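Local coordinates for putative OMPA family lipoprotein (PDB 4B5C), which probably acts in the Tol-Pal system, which maintains outer-membrane integrity and takes part in outer-membrane invagination during cell division, at residues A49-H54 and R94-L99; H65-G70 and E107-G112. One frame throughout, in Å; residues are numbered along the deposited sequence.

How the contacts relate
Contact 1 joins two helices and contact 2 joins two parallel strands of the mixed sheet; their centres lie about 15 Å apart. Along the chain the segments alternate: 49-54 lies on helix 48-60; 65-70 follows on strand 66-71; 94-99 comes at the end of helix 78-98; and 107-112 belongs to strand 106-112. The helix that supplies 94-99 is therefore also the connection between the two strands of contact 2. The contacts meet at L96, whose CD1 lies 4.0 Å from CD1 of I66 and 4.0 Å from CD1 of I68. Helix pair and strand pair thus share one hydrophobic interior, as expected for the compact periplasmic domain of an OmpA-like protein.

Contact 1: residues A49-H54 and R94-L99; sequences ALLQQH and RALSLL
L51 of helix 48-60 meets A95, L96 and L99 near the C-terminal end of helix 78-98, and its side chain touches a different residue at each branch. Its CB lies 4.1 Å from CD1 of L99. With CG anti to the carbonyl carbon (chi1 -64°), the chain then runs across to the other helix and forks. One branch, CD1, presses on the methyl group of A95, with 3.6 Å between L51 CD1 and A95 CB; the small alanine lets the leucine tip come close to the partner helix. The other branch, CD2, is more loosely placed, 4.3 Å from CD2 of L96.

The leucines of 94-99 also reach the backbone of 49-54. CD2 of L96 sits 3.5 Å from the carbonyl oxygen of L51, and CD1 of L99 approaches the same oxygen at 3.7 Å, so two methyl groups from different residues pack against one carbonyl. L99 straddles two neighbours: while CD1 lies by L51, its CD2 meets the aliphatic part of Q52, at 4.0 Å from Q52 CG, near the more exposed margin of the interface.

No hydrogen bond crosses between the segments, and the association rests on van der Waals packing. Around them, L96 also touches M106 of strand 106-112, and the carbonyl oxygen of L99 accepts a hydrogen bond from NZ of K59. The arrangement is helix-to-helix packing of the OmpA-like alpha/beta fold, in which leucine side chains join two helices beside the sheet.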
loop_
_atom_site.group_PDB
_atom_site.type_symbol
_atom_site.label_atom_id
_atom_site.label_comp_id
_atom_site.label_asym_id
_atom_site.label_seq_id
_atom_site.Cartn_x
_atom_site.Cartn_y
_atom_site.Cartn_z
ATOM N N ALA A 49 -3.786 -5.349 11.763
ATOM C CA ALA A 49 -5.119 -4.830 12.053
ATOM C C ALA A 49 -5.662 -4.035 10.870
ATOM O O ALA A 49 -6.822 -4.191 10.479
ATOM C CB ALA A 49 -5.094 -3.969 13.305
ATOM N N LEU A 50 -4.815 -3.181 10.306
ATOM C CA LEU A 50 -5.193 -2.362 9.164
ATOM C C LEU A 50 -5.619 -3.228 7.986
ATOM O O LEU A 50 -6.658 -2.986 7.371
ATOM C CB LEU A 50 -4.037 -1.441 8.760
ATOM C CG LEU A 50 -4.255 -0.495 7.577
ATOM C CD1 LEU A 50 -3.169 0.571 7.539
ATOM C CD2 LEU A 50 -4.298 -1.258 6.263
ATOM N N LEU A 51 -4.810 -4.235 7.672
ATOM C CA LEU A 51 -5.107 -5.129 6.557
ATOM C C LEU A 51 -6.363 -5.963 6.817
ATOM O O LEU A 51 -7.204 -6.131 5.932
ATOM C CB LEU A 51 -3.909 -6.034 6.259
ATOM C CG LEU A 51 -2.641 -5.321 5.781
ATOM C CD1 LEU A 51 -1.470 -6.283 5.736
ATOM C CD2 LEU A 51 -2.861 -4.674 4.419
ATOM N N GLN A 52 -6.485 -6.484 8.033
ATOM C CA GLN A 52 -7.656 -7.265 8.409
ATOM C C GLN A 52 -8.936 -6.454 8.227
ATOM O O GLN A 52 -9.904 -6.934 7.638
ATOM C CB GLN A 52 -7.534 -7.757 9.853
ATOM C CG GLN A 52 -6.528 -8.887 10.038
ATOM C CD GLN A 52 -6.226 -9.154 11.499
ATOM O OE1 GLN A 52 -6.485 -8.312 12.360
ATOM N NE2 GLN A 52 -5.677 -10.329 11.790
ATOM N N GLN A 53 -8.931 -5.222 8.727
ATOM C CA GLN A 53 -10.095 -4.348 8.626
ATOM C C GLN A 53 -10.484 -4.091 7.176
ATOM O O GLN A 53 -11.639 -4.273 6.793
ATOM C CB GLN A 53 -9.837 -3.024 9.345
ATOM C CG GLN A 53 -9.746 -3.160 10.853
ATOM C CD GLN A 53 -11.015 -3.737 11.455
ATOM O OE1 GLN A 53 -12.124 -3.387 11.047
ATOM N NE2 GLN A 53 -10.858 -4.633 12.423
ATOM N N HIS A 54 -9.516 -3.665 6.372
ATOM C CA HIS A 54 -9.755 -3.443 4.951
ATOM C C HIS A 54 -10.176 -4.729 4.241
ATOM O O HIS A 54 -10.974 -4.694 3.304
ATOM C CB HIS A 54 -8.518 -2.841 4.279
ATOM C CG HIS A 54 -8.379 -1.363 4.480
ATOM N ND1 HIS A 54 -8.931 -0.441 3.616
ATOM C CD2 HIS A 54 -7.750 -0.648 5.443
ATOM C CE1 HIS A 54 -8.649 0.779 4.040
ATOM N NE2 HIS A 54 -7.934 0.681 5.145
ATOM N N ARG A 94 -1.087 -9.772 -1.493
ATOM C CA ARG A 94 -1.071 -11.147 -0.998
ATOM C C ARG A 94 -1.633 -11.239 0.423
ATOM O O ARG A 94 -2.324 -12.202 0.766
ATOM C CB ARG A 94 0.339 -11.745 -1.069
ATOM C CG ARG A 94 0.817 -12.010 -2.491
ATOM C CD ARG A 94 2.151 -12.753 -2.530
ATOM N NE ARG A 94 3.280 -11.899 -2.168
ATOM C CZ ARG A 94 3.897 -11.932 -0.991
ATOM N NH1 ARG A 94 3.500 -12.783 -0.053
ATOM N NH2 ARG A 94 4.916 -11.116 -0.750
ATOM N N ALA A 95 -1.339 -10.232 1.241
ATOM C CA ALA A 95 -1.880 -10.168 2.592
ATOM C C ALA A 95 -3.405 -10.114 2.547
ATOM O O ALA A 95 -4.085 -10.802 3.309
ATOM C CB ALA A 95 -1.326 -8.956 3.329
ATOM N N LEU A 96 -3.931 -9.297 1.641
ATOM C CA LEU A 96 -5.370 -9.164 1.470
ATOM C C LEU A 96 -5.975 -10.424 0.857
ATOM O O LEU A 96 -7.076 -10.832 1.226
ATOM C CB LEU A 96 -5.703 -7.935 0.616
ATOM C CG LEU A 96 -5.467 -6.574 1.276
ATOM C CD1 LEU A 96 -5.738 -5.429 0.306
ATOM C CD2 LEU A 96 -6.320 -6.433 2.528
ATOM N N SER A 97 -5.255 -11.036 -0.079
ATOM C CA SER A 97 -5.711 -12.280 -0.699
ATOM C C SER A 97 -5.808 -13.384 0.343
ATOM O O SER A 97 -6.788 -14.131 0.390
ATOM C CB SER A 97 -4.758 -12.711 -1.816
ATOM O OG SER A 97 -4.647 -11.710 -2.813
ATOM N N LEU A 98 -4.779 -13.480 1.178
ATOM C CA LEU A 98 -4.746 -14.470 2.244
ATOM C C LEU A 98 -5.938 -14.284 3.178
ATOM O O LEU A 98 -6.438 -15.247 3.756
ATOM C CB LEU A 98 -3.439 -14.353 3.032
ATOM C CG LEU A 98 -3.091 -15.500 3.980
ATOM C CD1 LEU A 98 -2.784 -16.767 3.192
ATOM C CD2 LEU A 98 -1.915 -15.123 4.866
ATOM N N LEU A 99 -6.389 -13.043 3.321
ATOM C CA LEU A 99 -7.506 -12.736 4.208
ATOM C C LEU A 99 -8.856 -12.951 3.529
ATOM O O LEU A 99 -9.905 -12.779 4.149
ATOM C CB LEU A 99 -7.393 -11.307 4.737
ATOM C CG LEU A 99 -6.267 -11.071 5.745
ATOM C CD1 LEU A 99 -5.922 -9.591 5.852
ATOM C CD2 LEU A 99 -6.633 -11.648 7.105
#

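Contact 2: residues H65-G70 and E107-G112; sequences HILIQG and EAVSLG
Backbone hydrogen bonds join I66, I68 and G70 to E107, V109 and L111 in a parallel ladder. I68 both donates to E107 O (N to O 2.9 Å) and accepts from V109 N at its own carbonyl O (2.9 Å). G70 repeats the pattern: its N reaches V109 O at 2.8 Å, and its O receives L111 N. The ladder begins with a weak bond from E107 N to I66 O.

Among the side-chain contacts, L67, Q69, E107 and V109 share one face. CD2 of L67 rests 3.6 Å from CB of E107. With CG anti to the carbonyl carbon (chi1 -54°) and the chain extended beyond it, Q69 is laid along V109, its CG 3.7 Å from V109 CG2. Separately, a methyl meets an amide oxygen where L111 CD1 lies 3.6 Å from Q69 OE1. On the other face I68, A108 and S110 turn to helix 78-98.

Within 107-112, S110 OG accepts from G112 N in an ST turn; outside the pair it is hydrogen-bonded to L82 O. L67 and Q69 bond through their backbones to strand 131-136. The two strands, connected by helix 78-98, form the beta-alpha-beta unit of the OmpA-like fold.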
loop_
_atom_site.group_PDB
_atom_site.type_symbol
_atom_site.label_atom_id
_atom_site.label_comp_id
_atom_site.label_asym_id
_atom_site.label_seq_id
_atom_site.Cartn_x
_atom_site.Cartn_y
_atom_site.Cartn_z
ATOM N N HIS A 65 -13.354 -1.674 -5.757
ATOM C CA HIS A 65 -12.046 -1.978 -6.317
ATOM C C HIS A 65 -11.003 -1.034 -5.730
ATOM O O HIS A 65 -11.308 0.113 -5.401
ATOM C CB HIS A 65 -12.062 -1.840 -7.840
ATOM C CG HIS A 65 -12.929 -2.846 -8.532
ATOM N ND1 HIS A 65 -14.270 -2.992 -8.252
ATOM C CD2 HIS A 65 -12.645 -3.749 -9.499
ATOM C CE1 HIS A 65 -14.774 -3.947 -9.013
ATOM N NE2 HIS A 65 -13.809 -4.423 -9.780
ATOM N N ILE A 66 -9.774 -1.518 -5.599
ATOM C CA ILE A 66 -8.684 -0.689 -5.100
ATOM C C ILE A 66 -7.404 -0.919 -5.892
ATOM O O ILE A 66 -7.126 -2.035 -6.332
ATOM C CB ILE A 66 -8.383 -0.967 -3.613
ATOM C CG1 ILE A 66 -7.907 -2.409 -3.424
ATOM C CG2 ILE A 66 -9.602 -0.679 -2.751
ATOM C CD1 ILE A 66 -7.230 -2.660 -2.092
ATOM N N LEU A 67 -6.634 0.149 -6.080
ATOM C CA LEU A 67 -5.275 0.025 -6.589
ATOM C C LEU A 67 -4.307 0.062 -5.414
ATOM O O LEU A 67 -4.357 0.967 -4.583
ATOM C CB LEU A 67 -4.939 1.144 -7.577
ATOM C CG LEU A 67 -5.572 1.091 -8.969
ATOM C CD1 LEU A 67 -5.020 2.212 -9.839
ATOM C CD2 LEU A 67 -5.330 -0.257 -9.625
ATOM N N ILE A 68 -3.442 -0.937 -5.331
ATOM C CA ILE A 68 -2.409 -0.943 -4.311
ATOM C C ILE A 68 -1.141 -0.381 -4.932
ATOM O O ILE A 68 -0.439 -1.073 -5.671
ATOM C CB ILE A 68 -2.156 -2.357 -3.758
ATOM C CG1 ILE A 68 -3.476 -2.993 -3.312
ATOM C CG2 ILE A 68 -1.160 -2.310 -2.606
ATOM C CD1 ILE A 68 -3.334 -4.410 -2.785
ATOM N N GLN A 69 -0.863 0.885 -4.641
ATOM C CA GLN A 69 0.244 1.594 -5.269
ATOM C C GLN A 69 1.501 1.575 -4.411
ATOM O O GLN A 69 1.532 2.153 -3.321
ATOM C CB GLN A 69 -0.165 3.034 -5.581
ATOM C CG GLN A 69 -1.443 3.131 -6.400
ATOM C CD GLN A 69 -1.885 4.561 -6.625
ATOM O OE1 GLN A 69 -1.237 5.506 -6.171
ATOM N NE2 GLN A 69 -2.999 4.729 -7.328
ATOM N N GLY A 70 2.535 0.907 -4.913
ATOM C CA GLY A 70 3.803 0.820 -4.214
ATOM C C GLY A 70 4.728 1.974 -4.550
ATOM O O GLY A 70 4.824 2.391 -5.705
ATOM N N GLU A 107 -5.681 -4.671 -7.753
ATOM C CA GLU A 107 -4.588 -4.600 -8.715
ATOM C C GLU A 107 -3.389 -3.931 -8.059
ATOM O O GLU A 107 -3.483 -2.802 -7.577
ATOM C CB GLU A 107 -5.004 -3.838 -9.975
ATOM C CG GLU A 107 -5.836 -4.667 -10.945
ATOM C CD GLU A 107 -5.085 -5.891 -11.450
ATOM O OE1 GLU A 107 -3.850 -5.801 -11.621
ATOM O OE2 GLU A 107 -5.726 -6.942 -11.665
ATOM N N ALA A 108 -2.268 -4.643 -8.029
ATOM C CA ALA A 108 -1.043 -4.119 -7.439
ATOM C C ALA A 108 -0.199 -3.425 -8.499
ATOM O O ALA A 108 0.211 -4.051 -9.480
ATOM C CB ALA A 108 -0.254 -5.240 -6.776
ATOM N N VAL A 109 0.054 -2.132 -8.302
ATOM C CA VAL A 109 0.850 -1.352 -9.248
ATOM C C VAL A 109 2.017 -0.647 -8.551
ATOM O O VAL A 109 1.995 -0.442 -7.336
ATOM C CB VAL A 109 -0.009 -0.318 -9.996
ATOM C CG1 VAL A 109 -1.167 -1.004 -10.700
ATOM C CG2 VAL A 109 -0.525 0.746 -9.033
ATOM N N SER A 110 3.037 -0.280 -9.323
ATOM C CA SER A 110 4.214 0.384 -8.769
ATOM C C SER A 110 4.455 1.746 -9.410
ATOM O O SER A 110 4.457 1.869 -10.634
ATOM C CB SER A 110 5.459 -0.489 -8.938
ATOM O OG SER A 110 6.623 0.211 -8.522
ATOM N N LEU A 111 4.662 2.762 -8.576
ATOM C CA LEU A 111 5.013 4.094 -9.055
ATOM C C LEU A 111 6.511 4.320 -8.884
ATOM O O LEU A 111 7.048 5.351 -9.289
ATOM C CB LEU A 111 4.232 5.171 -8.297
ATOM C CG LEU A 111 2.710 5.016 -8.271
ATOM C CD1 LEU A 111 2.065 6.124 -7.449
ATOM C CD2 LEU A 111 2.142 4.985 -9.683
ATOM N N GLY A 112 7.180 3.340 -8.281
ATOM C CA GLY A 112 8.603 3.435 -8.020
ATOM C C GLY A 112 8.939 4.675 -7.215
ATOM O O GLY A 112 8.312 4.951 -6.192
#